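Local atomic coordinates of alpha-fucosidase GH29 (Fusarium graminearum, PDB entry 4PSR), a protein that hydrolyses alpha-L-fucosides as a family 29 glycoside hydrolase, probably including alpha-1,6-linked fucose on the reducing-end N-acetylglucosamine of glycoprotein glycans. Residues A504-K509 and V517-G522; G522-V527 and I580-I585; G547-L552 and S562-A567. All coordinates share one frame; numbering follows the deposited sequence. Where two conformers were deposited one is given.

Contact 1: residues A504-K509 and V517-G522; sequences AAVFSK and VALALG
Val506 and Val517 lie side by side on one face of an antiparallel hairpin, their side chains pointing the same way. The touching is done by CG2 of Val506, which comes alongside Val517 CB at 3.9 Å and also rests on the carbonyl, 3.6 Å from Val517 O. In Val506, CG1 lies anti to the carbonyl carbon (chi1 -70°), which leaves CG2 between N and the carbonyl carbon, on the Val517 side; CG1 is turned toward Leu519, where it meets CD1 loosely at 4.3 Å. Leu519 CB sits 3.7 Å from Ala504 O. Ala505 and Ala518 form the non-hydrogen-bonded pair on the other face, CA to CA 4.2 Å. Below the side chains, Ala504 pairs with Leu519 and Val506 with Val517, each through two backbone hydrogen bonds; the shortest runs from Leu519 N to Ala504 O, 2.8 Å. On the valine face Leu519 reaches Phe528 and Leu529 of helix 526-532, and Val506 reaches Ile542. All six touching residues are apolar and buried, so the side chains bring no charge or hydroxyl to the contact, and polar pairing here is backbone work.

Contact 2: residues G522-V527 and I580-I585; sequences GTFDTV and IVVSKI. With MAN (alpha-D-mannopyranose), chain C.
Phe524 meets Val582 edge-on: the valine methyl CG2 lies near the plane of the ring, 3.9 Å from CE2. The ring stands there because CG is held away from the carbonyl carbon, beside the backbone N (chi1 -53°), which carries it back over the strand toward Gly522. With no side chain in the way, Gly522 CA comes within 4.0 Å of Phe524 CZ. Ile580 O approaches the same ring obliquely, 3.7 Å from CD2, while accepting the Phe524 N-H. Phe528 adds a T-shaped stack with Phe524.

Strands 522-524 and 580-584 run antiparallel, their short axes 4.8 Å apart at closest approach. They belong to the last domain, a sandwich of two Greek keys with the strand order of the beta-gamma-crystallin fold; 522-524 is an edge strand and 579-584 its inner neighbour. Gly522 with Val582 and Phe524 with Ile580 are the hydrogen-bonded pairs. Straight after the strand, Asp525 is the N-cap of helix 526-532; its OD1 takes the N-H of Phe528, and OD2 is salt-bridged to Arg557.

On the opposite face Thr523 and Val581 stand side by side, CG2 to CG2 4.2 Å. Both Val581 methyls and Thr523 CG2 line one side of a mannose, with Val581 CG2 3.6 Å from its C6, Val581 CG1 3.7 Å from its O4 and Thr523 CG2 3.9 Å from O4. The sugar belongs to a glycan probably carried by Asn280 of the barrel.

Contact 3: residues G547-L552 and S562-A567; sequences GTKATL and SKELSA
The carboxylate of Glu564 has the aliphatic chain of Lys549 laid over one of its faces: Lys549 CD sits 3.4 Å from Glu564 OE2 and almost straight above the carboxyl carbon. NZ stays on that face but lies out beyond the oxygens, slightly nearer OE1, and makes a salt bridge with a long, weak hydrogen bond of 3.4 Å from Lys549 NZ to Glu564 OE1. The lysine reaches this spot by tucking CG between its backbone N and carbonyl carbon (chi1 63°) and then running fully extended. OE1 has a second partner, a water that comes in about 20° out of the carboxylate plane, tilted toward the lysine's face; its 2.5 Å distance from Glu564 OE1 is doubtfully short. The same water lies 2.8 Å from Thr551 OG1, bridging the two strands. The hydroxyl of Thr551 also leans on Glu564 CG, and its side chain reaches a mannose of the attached glycan.

The other face of the hairpin is greasy. Leu552 and Leu565 cross obliquely, CD1 to CD1 3.7 Å, beside Ala550. Two hydrogen-bonded pairs, Ala550 with Leu565 and Leu552 with Lys563, hold the backbones, the tightest bond being Leu565 N to Ala550 O at 2.7 Å. Beyond them the pairing opens: a water accepts from Ala567 N and donates to Thr548 O in place of a direct bond.

Strand 562-565 is the outermost of its four-stranded sheet, while 548-553 is flanked on its other side by strand 579-584. Ala550 and Leu565 pack down on Ile542 of strand 541-544, in the apolar layer between the two sheets of the sandwich.

How the contacts relate
All three contacts lie in the last domain (from about residue 504), the crystallin-like sandwich, with centres about 9 Å apart for contacts 1 and 2 and for contacts 2 and 3, and about 12 Å for contacts 1 and 3. Contact 1 belongs to one four-stranded antiparallel sheet; contacts 2 and 3 belong to the other. Gly522 is shared by contacts 1 and 2, so the chain passes there from one sheet to the next. Contact 3, a local hairpin, is formed wholly within the 52 residues separating the two strands of contact 2. Val506 packs on Ile580 between the sheets. The last strand fills the middle of its sheet between 522-524 and 548-553, joining residues far apart in sequence into one compact domain.

Contact 1: residues A504-K509 and V517-G522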
ATOM      1  N   ALA A 504     -15.298  20.483  10.897  1.00 14.62           N
ATOM      2  CA  ALA A 504     -16.084  20.339  12.106  1.00 13.72           C
ATOM      3  C   ALA A 504     -15.314  19.476  13.092  1.00 16.80           C
ATOM      4  O   ALA A 504     -14.277  18.891  12.756  1.00 15.12           O
ATOM      5  CB  ALA A 504     -17.433  19.731  11.786  1.00 16.63           C
ATOM      6  N   ALA A 505     -15.806  19.411  14.333  1.00 16.14           N
ATOM      7  CA  ALA A 505     -15.283  18.475  15.322  1.00 16.46           C
ATOM      8  C   ALA A 505     -16.465  17.919  16.109  1.00 15.55           C
ATOM      9  O   ALA A 505     -17.365  18.688  16.504  1.00 17.93           O
ATOM     10  CB  ALA A 505     -14.261  19.153  16.261  1.00 16.24           C
ATOM     11  N   VAL A 506     -16.473  16.600  16.325  1.00 14.87           N
ATOM     12  CA  VAL A 506     -17.543  15.957  17.083  1.00 15.75           C
ATOM     13  C   VAL A 506     -17.007  15.474  18.425  1.00 18.97           C
ATOM     14  O   VAL A 506     -15.849  15.110  18.519  1.00 17.72           O
ATOM     15  CB  VAL A 506     -18.194  14.792  16.309  1.00 13.77           C
ATOM     16  CG1 VAL A 506     -19.004  15.336  15.133  1.00 15.00           C
ATOM     17  CG2 VAL A 506     -17.141  13.790  15.805  1.00 16.96           C
ATOM     18  N   PHE A 507     -17.861  15.509  19.456  1.00 18.75           N
ATOM     19  CA  PHE A 507     -17.466  15.245  20.842  1.00 20.15           C
ATOM     20  C   PHE A 507     -18.437  14.309  21.555  1.00 16.34           C
ATOM     21  O   PHE A 507     -19.628  14.247  21.229  1.00 16.41           O
ATOM     22  CB  PHE A 507     -17.387  16.569  21.610  1.00 17.72           C
ATOM     23  CG  PHE A 507     -16.318  17.481  21.115  1.00 15.60           C
ATOM     24  CD1 PHE A 507     -16.612  18.426  20.137  1.00 20.39           C
ATOM     25  CD2 PHE A 507     -15.017  17.374  21.579  1.00 20.19           C
ATOM     26  CE1 PHE A 507     -15.642  19.257  19.646  1.00 17.06           C
ATOM     27  CE2 PHE A 507     -14.025  18.219  21.083  1.00 23.63           C
ATOM     28  CZ  PHE A 507     -14.351  19.161  20.107  1.00 20.69           C
ATOM     29  N   SER A 508     -17.922  13.597  22.551  1.00 20.76           N
ATOM     30  CA  SER A 508     -18.699  12.611  23.299  1.00 20.16           C
ATOM     31  C   SER A 508     -19.478  13.218  24.469  1.00 21.89           C
ATOM     32  O   SER A 508     -20.343  12.559  25.037  1.00 23.61           O
ATOM     33  CB  SER A 508     -17.790  11.492  23.811  1.00 19.03           C
ATOM     34  OG  SER A 508     -16.886  11.989  24.798  1.00 26.40           O
ATOM     35  N   LYS A 509     -19.171  14.463  24.815  1.00 20.87           N
ATOM     36  CA  LYS A 509     -19.957  15.196  25.811  1.00 24.65           C
ATOM     37  C   LYS A 509     -20.698  16.346  25.178  1.00 32.46           C
ATOM     38  O   LYS A 509     -20.332  16.812  24.099  1.00 26.08           O
ATOM     39  CB  LYS A 509     -19.071  15.690  26.946  1.00 27.46           C
ATOM     40  CG  LYS A 509     -18.492  14.555  27.723  1.00 29.41           C
ATOM     41  CD  LYS A 509     -17.687  15.025  28.922  1.00 38.38           C
ATOM     42  CE  LYS A 509     -16.820  13.895  29.464  1.00 73.25           C
ATOM     43  NZ  LYS A 509     -17.558  12.597  29.532  1.00 52.70           N
ATOM     44  N   VAL A 517     -13.293  13.972  17.622  1.00 17.48           N
ATOM     45  CA  VAL A 517     -12.726  13.687  16.311  1.00 13.58           C
ATOM     46  C   VAL A 517     -12.870  14.946  15.470  1.00 15.76           C
ATOM     47  O   VAL A 517     -13.980  15.478  15.323  1.00 15.66           O
ATOM     48  CB  VAL A 517     -13.448  12.519  15.612  1.00 17.37           C
ATOM     49  CG1 VAL A 517     -12.889  12.291  14.206  1.00 18.43           C
ATOM     50  CG2 VAL A 517     -13.314  11.247  16.446  1.00 19.58           C
ATOM     51  N   ALA A 518     -11.761  15.431  14.917  1.00 14.17           N
ATOM     52  CA  ALA A 518     -11.789  16.519  13.931  1.00 13.56           C
ATOM     53  C   ALA A 518     -12.110  15.964  12.530  1.00 15.67           C
ATOM     54  O   ALA A 518     -11.679  14.850  12.179  1.00 16.00           O
ATOM     55  CB  ALA A 518     -10.484  17.249  13.920  1.00 14.46           C
ATOM     56  N   LEU A 519     -12.900  16.720  11.776  1.00 14.13           N
ATOM     57  CA  LEU A 519     -13.344  16.331  10.426  1.00 14.64           C
ATOM     58  C   LEU A 519     -13.059  17.425   9.409  1.00 15.52           C
ATOM     59  O   LEU A 519     -13.415  18.584   9.591  1.00 15.04           O
ATOM     60  CB  LEU A 519     -14.842  16.016  10.427  1.00 14.22           C
ATOM     61  CG  LEU A 519     -15.321  14.931  11.390  1.00 15.20           C
ATOM     62  CD1 LEU A 519     -16.851  14.849  11.393  1.00 16.63           C
ATOM     63  CD2 LEU A 519     -14.717  13.569  11.048  1.00 18.16           C
ATOM     64  N   ALA A 520     -12.421  17.052   8.298  1.00 13.73           N
ATOM     65  CA  ALA A 520     -12.278  17.961   7.171  1.00 15.30           C
ATOM     66  C   ALA A 520     -13.596  18.052   6.403  1.00 15.20           C
ATOM     67  O   ALA A 520     -14.597  17.457   6.810  1.00 15.78           O
ATOM     68  CB  ALA A 520     -11.161  17.451   6.251  1.00 16.79           C
ATOM     69  N   LEU A 521     -13.617  18.785   5.285  1.00 14.75           N
ATOM     70  CA  LEU A 521     -14.730  18.690   4.360  1.00 18.60           C
ATOM     71  C   LEU A 521     -14.732  17.282   3.776  1.00 17.46           C
ATOM     72  O   LEU A 521     -13.671  16.767   3.416  1.00 21.09           O
ATOM     73  CB  LEU A 521     -14.597  19.727   3.244  1.00 18.76           C
ATOM     74  CG  LEU A 521     -14.484  21.196   3.632  1.00 20.94           C
ATOM     75  CD1 LEU A 521     -14.491  22.046   2.355  1.00 27.48           C
ATOM     76  CD2 LEU A 521     -15.622  21.608   4.535  1.00 22.66           C
ATOM     77  N   GLY A 522     -15.904  16.673   3.681  1.00 16.19           N
ATOM     78  CA  GLY A 522     -16.018  15.333   3.144  1.00 17.57           C
ATOM     79  C   GLY A 522     -17.199  14.570   3.705  1.00 19.07           C
ATOM     80  O   GLY A 522     -18.109  15.152   4.299  1.00 16.32           O
TER

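Contact 2: residues G522-V527 and I580-I585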
ATOM      1  N   GLY A 522     -15.904  16.673   3.681  1.00 16.19           N
ATOM      2  CA  GLY A 522     -16.018  15.333   3.144  1.00 17.57           C
ATOM      3  C   GLY A 522     -17.199  14.570   3.705  1.00 19.07           C
ATOM      4  O   GLY A 522     -18.109  15.152   4.299  1.00 16.32           O
ATOM      5  N   THR A 523     -17.167  13.257   3.525  1.00 16.14           N
ATOM      6  CA  THR A 523     -18.232  12.367   3.968  1.00 16.15           C
ATOM      7  C   THR A 523     -17.658  11.316   4.920  1.00 17.48           C
ATOM      8  O   THR A 523     -16.605  10.723   4.669  1.00 16.06           O
ATOM      9  CB  THR A 523     -18.938  11.703   2.782  1.00 18.05           C
ATOM     10  OG1 THR A 523     -18.062  10.748   2.167  1.00 19.19           O
ATOM     11  CG2 THR A 523     -19.367  12.745   1.756  1.00 19.30           C
ATOM     12  N   PHE A 524     -18.329  11.130   6.059  1.00 14.30           N
ATOM     13  CA  PHE A 524     -17.803  10.330   7.149  1.00 14.96           C
ATOM     14  C   PHE A 524     -18.880   9.369   7.640  1.00 15.42           C
ATOM     15  O   PHE A 524     -19.868   9.791   8.256  1.00 16.88           O
ATOM     16  CB  PHE A 524     -17.302  11.265   8.253  1.00 14.13           C
ATOM     17  CG  PHE A 524     -16.335  12.291   7.747  1.00 14.49           C
ATOM     18  CD1 PHE A 524     -15.024  11.940   7.446  1.00 15.45           C
ATOM     19  CD2 PHE A 524     -16.741  13.591   7.489  1.00 14.51           C
ATOM     20  CE1 PHE A 524     -14.134  12.872   6.931  1.00 14.00           C
ATOM     21  CE2 PHE A 524     -15.857  14.529   6.977  1.00 14.99           C
ATOM     22  CZ  PHE A 524     -14.544  14.173   6.698  1.00 14.29           C
ATOM     23  N   ASP A 525     -18.723   8.083   7.315  1.00 13.86           N
ATOM     24  CA  ASP A 525     -19.730   7.082   7.652  1.00 13.42           C
ATOM     25  C   ASP A 525     -19.482   6.472   9.026  1.00 15.07           C
ATOM     26  O   ASP A 525     -18.536   6.841   9.725  1.00 15.08           O
ATOM     27  CB  ASP A 525     -19.860   6.020   6.546  1.00 14.59           C
ATOM     28  CG  ASP A 525     -18.644   5.143   6.370  1.00 16.01           C
ATOM     29  OD1 ASP A 525     -17.643   5.281   7.093  1.00 15.20           O
ATOM     30  OD2 ASP A 525     -18.677   4.282   5.451  1.00 21.03           O
ATOM     31  N   THR A 526     -20.341   5.549   9.441  1.00 14.85           N
ATOM     32  CA  THR A 526     -20.208   4.938  10.766  1.00 15.63           C
ATOM     33  C   THR A 526     -18.850   4.265  10.927  1.00 13.20           C
ATOM     34  O   THR A 526     -18.223   4.344  11.971  1.00 14.01           O
ATOM     35  CB  THR A 526     -21.317   3.890  11.005  1.00 15.30           C
ATOM     36  OG1 THR A 526     -22.565   4.552  11.257  1.00 17.73           O
ATOM     37  CG2 THR A 526     -20.998   2.977  12.170  1.00 19.18           C
ATOM     38  N   VAL A 527     -18.374   3.600   9.878  1.00 14.17           N
ATOM     39  CA  VAL A 527     -17.074   2.942   9.953  1.00 14.99           C
ATOM     40  C   VAL A 527     -15.963   3.970  10.179  1.00 13.18           C
ATOM     41  O   VAL A 527     -15.093   3.768  11.025  1.00 12.99           O
ATOM     42  CB  VAL A 527     -16.792   2.147   8.679  1.00 15.13           C
ATOM     43  CG1 VAL A 527     -15.358   1.658   8.621  1.00 16.34           C
ATOM     44  CG2 VAL A 527     -17.747   0.934   8.595  1.00 15.47           C
ATOM     45  N   ILE A 580     -22.041  11.625   8.746  1.00 14.74           N
ATOM     46  CA  ILE A 580     -21.970  13.085   8.658  1.00 16.48           C
ATOM     47  C   ILE A 580     -21.338  13.545   7.349  1.00 15.90           C
ATOM     48  O   ILE A 580     -20.353  12.953   6.909  1.00 16.79           O
ATOM     49  CB  ILE A 580     -21.131  13.679   9.829  1.00 15.31           C
ATOM     50  CG1 ILE A 580     -21.708  13.256  11.192  1.00 17.06           C
ATOM     51  CG2 ILE A 580     -21.034  15.211   9.702  1.00 15.28           C
ATOM     52  CD1 ILE A 580     -20.801  13.575  12.385  1.00 19.40           C
ATOM     53  N   VAL A 581     -21.898  14.588   6.738  1.00 17.70           N
ATOM     54  CA  VAL A 581     -21.312  15.236   5.566  1.00 14.49           C
ATOM     55  C   VAL A 581     -20.952  16.659   5.940  1.00 17.30           C
ATOM     56  O   VAL A 581     -21.812  17.432   6.368  1.00 18.47           O
ATOM     57  CB  VAL A 581     -22.289  15.270   4.373  1.00 17.29           C
ATOM     58  CG1 VAL A 581     -21.671  15.989   3.154  1.00 16.88           C
ATOM     59  CG2 VAL A 581     -22.706  13.866   4.012  1.00 20.85           C
ATOM     60  N   VAL A 582     -19.686  17.014   5.784  1.00 15.49           N
ATOM     61  CA  VAL A 582     -19.206  18.336   6.142  1.00 18.06           C
ATOM     62  C   VAL A 582     -18.922  19.070   4.825  1.00 18.47           C
ATOM     63  O   VAL A 582     -18.184  18.562   3.984  1.00 17.59           O
ATOM     64  CB  VAL A 582     -17.971  18.215   7.020  1.00 17.82           C
ATOM     65  CG1 VAL A 582     -17.506  19.583   7.471  1.00 16.02           C
ATOM     66  CG2 VAL A 582     -18.286  17.318   8.230  1.00 16.63           C
ATOM     67  N   SER A 583     -19.532  20.238   4.655  0.51 17.52           N
ATOM     68  CA  SER A 583     -19.499  20.961   3.380  0.51 17.33           C
ATOM     69  C   SER A 583     -19.130  22.426   3.588  0.51 22.28           C
ATOM     70  O   SER A 583     -19.345  22.992   4.665  0.51 15.72           O
ATOM     71  CB  SER A 583     -20.864  20.877   2.687  0.51 17.57           C
ATOM     72  OG  SER A 583     -21.363  19.545   2.628  0.51 21.49           O
ATOM     73  N   LYS A 584     -18.561  23.035   2.555  1.00 21.51           N
ATOM     74  CA  LYS A 584     -18.357  24.463   2.524  1.00 23.40           C
ATOM     75  C   LYS A 584     -19.672  25.093   2.172  1.00 28.61           C
ATOM     76  O   LYS A 584     -20.407  24.606   1.297  1.00 31.00           O
ATOM     77  CB  LYS A 584     -17.313  24.846   1.469  1.00 34.33           C
ATOM     78  CG  LYS A 584     -16.001  25.331   2.057  1.00 36.81           C
ATOM     79  CD  LYS A 584     -14.973  25.666   0.981  1.00 53.01           C
ATOM     80  CE  LYS A 584     -14.792  27.169   0.827  1.00 51.79           C
ATOM     81  NZ  LYS A 584     -14.081  27.781   1.988  1.00 54.42           N
ATOM     82  N   ILE A 585     -20.016  26.154   2.889  1.00 32.12           N
ATOM     83  CA  ILE A 585     -20.982  27.062   2.352  1.00 30.86           C
ATOM     84  C   ILE A 585     -20.104  27.881   1.414  1.00 36.44           C
ATOM     85  O   ILE A 585     -20.543  28.212   0.359  1.00 25.22           O
ATOM     86  CB  ILE A 585     -21.693  27.939   3.408  1.00 36.60           C
ATOM     87  CG1 ILE A 585     -20.723  28.957   3.990  1.00 41.24           C
ATOM     88  CG2 ILE A 585     -22.335  27.059   4.493  1.00 39.25           C
ATOM     89  CD1 ILE A 585     -21.322  29.795   5.089  1.00 65.05           C
ATOM     90  OXT ILE A 585     -18.927  28.187   1.643  1.00 46.49           O
TER
HETATM   91  C1  MAN C   5     -25.468  14.093  -2.272  1.00 33.78           C
HETATM   92  C2  MAN C   5     -24.969  15.579  -2.417  1.00 21.29           C
HETATM   93  C3  MAN C   5     -23.481  15.714  -2.002  1.00 27.33           C
HETATM   94  C4  MAN C   5     -23.204  15.036  -0.639  1.00 30.63           C
HETATM   95  C5  MAN C   5     -23.804  13.606  -0.623  1.00 29.04           C
HETATM   96  C6  MAN C   5     -23.723  12.929   0.725  1.00 29.85           C
HETATM   97  O2  MAN C   5     -25.669  16.400  -1.551  1.00 28.07           O
HETATM   98  O3  MAN C   5     -23.060  17.079  -1.963  1.00 35.73           O
HETATM   99  O4  MAN C   5     -21.783  14.956  -0.445  1.00 29.59           O
HETATM  100  O5  MAN C   5     -25.217  13.627  -0.993  1.00 24.63           O
HETATM  101  O6  MAN C   5     -23.233  11.596   0.517  1.00 32.10           O

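Contact 3: residues G547-L552 and S562-A567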
ATOM      1  N   GLY A 547     -17.919  29.346   7.825  1.00 21.16           N
ATOM      2  CA  GLY A 547     -17.828  29.035   6.402  1.00 22.85           C
ATOM      3  C   GLY A 547     -18.165  27.587   6.057  1.00 27.54           C
ATOM      4  O   GLY A 547     -17.974  27.151   4.925  1.00 24.19           O
ATOM      5  N   THR A 548     -18.700  26.852   7.018  1.00 18.02           N
ATOM      6  CA  THR A 548     -18.960  25.417   6.874  1.00 16.85           C
ATOM      7  C   THR A 548     -20.367  25.072   7.348  1.00 18.42           C
ATOM      8  O   THR A 548     -20.958  25.795   8.159  1.00 18.89           O
ATOM      9  CB  THR A 548     -17.941  24.597   7.709  1.00 16.55           C
ATOM     10  OG1 THR A 548     -16.632  25.163   7.599  1.00 18.75           O
ATOM     11  CG2 THR A 548     -17.886  23.142   7.281  1.00 21.72           C
ATOM     12  N   LYS A 549     -20.928  23.992   6.814  1.00 18.21           N
ATOM     13  CA  LYS A 549     -22.117  23.381   7.384  1.00 17.41           C
ATOM     14  C   LYS A 549     -21.882  21.889   7.548  1.00 18.24           C
ATOM     15  O   LYS A 549     -21.024  21.299   6.868  1.00 17.03           O
ATOM     16  CB  LYS A 549     -23.360  23.649   6.536  1.00 20.31           C
ATOM     17  CG  LYS A 549     -23.324  23.067   5.137  1.00 23.05           C
ATOM     18  CD  LYS A 549     -24.646  23.316   4.438  1.00 35.51           C
ATOM     19  CE  LYS A 549     -24.590  22.910   2.972  1.00 38.74           C
ATOM     20  NZ  LYS A 549     -25.876  23.173   2.282  1.00 52.18           N
ATOM     21  N   ALA A 550     -22.601  21.270   8.479  1.00 17.95           N
ATOM     22  CA  ALA A 550     -22.554  19.824   8.658  1.00 16.30           C
ATOM     23  C   ALA A 550     -23.952  19.269   8.542  1.00 20.86           C
ATOM     24  O   ALA A 550     -24.885  19.829   9.122  1.00 22.47           O
ATOM     25  CB  ALA A 550     -21.942  19.452  10.009  1.00 20.09           C
ATOM     26  N   THR A 551     -24.100  18.173   7.808  1.00 16.78           N
ATOM     27  CA  THR A 551     -25.370  17.488   7.683  1.00 17.53           C
ATOM     28  C   THR A 551     -25.254  16.147   8.378  1.00 20.79           C
ATOM     29  O   THR A 551     -24.382  15.334   8.042  1.00 18.82           O
ATOM     30  CB  THR A 551     -25.742  17.342   6.203  1.00 17.60           C
ATOM     31  OG1 THR A 551     -25.736  18.638   5.607  1.00 21.88           O
ATOM     32  CG2 THR A 551     -27.100  16.725   6.032  1.00 19.70           C
ATOM     33  N   LEU A 552     -26.094  15.939   9.394  1.00 20.44           N
ATOM     34  CA  LEU A 552     -26.091  14.713  10.172  1.00 20.95           C
ATOM     35  C   LEU A 552     -27.133  13.789   9.606  1.00 20.55           C
ATOM     36  O   LEU A 552     -28.250  14.225   9.344  1.00 28.41           O
ATOM     37  CB  LEU A 552     -26.484  14.983  11.632  1.00 25.31           C
ATOM     38  CG  LEU A 552     -25.726  16.066  12.371  1.00 26.95           C
ATOM     39  CD1 LEU A 552     -26.239  16.204  13.809  1.00 30.22           C
ATOM     40  CD2 LEU A 552     -24.278  15.730  12.371  1.00 23.65           C
ATOM     41  N   SER A 562     -32.173  13.479   8.124  1.00 23.91           N
ATOM     42  CA  SER A 562     -31.017  14.369   8.096  1.00 25.61           C
ATOM     43  C   SER A 562     -31.313  15.727   8.703  1.00 28.17           C
ATOM     44  O   SER A 562     -32.450  16.194   8.669  1.00 31.03           O
ATOM     45  CB  SER A 562     -30.497  14.547   6.666  1.00 22.38           C
ATOM     46  OG  SER A 562     -31.441  15.222   5.846  1.00 32.17           O
ATOM     47  N   LYS A 563     -30.266  16.356   9.234  1.00 27.33           N
ATOM     48  CA  LYS A 563     -30.365  17.653   9.892  1.00 26.77           C
ATOM     49  C   LYS A 563     -29.152  18.478   9.515  1.00 29.82           C
ATOM     50  O   LYS A 563     -28.036  17.993   9.633  1.00 27.54           O
ATOM     51  CB  LYS A 563     -30.386  17.467  11.407  1.00 27.77           C
ATOM     52  CG  LYS A 563     -30.560  18.754  12.190  1.00 38.98           C
ATOM     53  CD  LYS A 563     -30.588  18.501  13.692  1.00 29.75           C
ATOM     54  CE  LYS A 563     -31.013  19.759  14.446  1.00 56.70           C
ATOM     55  NZ  LYS A 563     -30.949  19.588  15.925  1.00 58.17           N
ATOM     56  N   GLU A 564     -29.367  19.719   9.080  1.00 22.52           N
ATOM     57  CA  GLU A 564     -28.277  20.596   8.674  1.00 21.61           C
ATOM     58  C   GLU A 564     -27.937  21.556   9.799  1.00 22.44           C
ATOM     59  O   GLU A 564     -28.833  22.157  10.406  1.00 25.42           O
ATOM     60  CB  GLU A 564     -28.656  21.370   7.416  1.00 32.98           C
ATOM     61  CG  GLU A 564     -27.481  21.747   6.540  1.00 31.77           C
ATOM     62  CD  GLU A 564     -27.906  22.480   5.282  1.00 45.50           C
ATOM     63  OE1 GLU A 564     -28.271  21.811   4.287  1.00 41.67           O
ATOM     64  OE2 GLU A 564     -27.869  23.729   5.287  1.00 53.61           O
ATOM     65  N   LEU A 565     -26.647  21.705  10.090  1.00 21.64           N
ATOM     66  CA  LEU A 565     -26.182  22.601  11.151  1.00 21.87           C
ATOM     67  C   LEU A 565     -25.169  23.587  10.606  1.00 24.31           C
ATOM     68  O   LEU A 565     -24.220  23.203   9.913  1.00 24.04           O
ATOM     69  CB  LEU A 565     -25.546  21.792  12.288  1.00 19.86           C
ATOM     70  CG  LEU A 565     -26.443  20.771  12.980  1.00 24.52           C
ATOM     71  CD1 LEU A 565     -25.616  19.854  13.886  1.00 24.76           C
ATOM     72  CD2 LEU A 565     -27.521  21.500  13.779  1.00 29.48           C
ATOM     73  N   SER A 566     -25.364  24.865  10.908  1.00 19.05           N
ATOM     74  CA  SER A 566     -24.459  25.907  10.476  1.00 19.77           C
ATOM     75  C   SER A 566     -23.343  26.131  11.513  1.00 20.50           C
ATOM     76  O   SER A 566     -23.246  25.417  12.528  1.00 19.10           O
ATOM     77  CB  SER A 566     -25.221  27.209  10.221  1.00 21.92           C
ATOM     78  OG  SER A 566     -25.928  27.616  11.378  1.00 23.94           O
ATOM     79  N   ALA A 567     -22.510  27.125  11.256  1.00 18.32           N
ATOM     80  CA  ALA A 567     -21.350  27.403  12.094  1.00 17.21           C
ATOM     81  C   ALA A 567     -21.733  27.639  13.557  1.00 21.73           C
ATOM     82  O   ALA A 567     -22.698  28.356  13.849  1.00 20.70           O
ATOM     83  CB  ALA A 567     -20.599  28.593  11.568  1.00 17.33           C
TER
HETATM   84  O   HOH W   1     -22.219  28.288   8.518  1.00 25.51           O
HETATM   85  O   HOH W   2     -27.625  19.438   3.660  1.00 31.92           O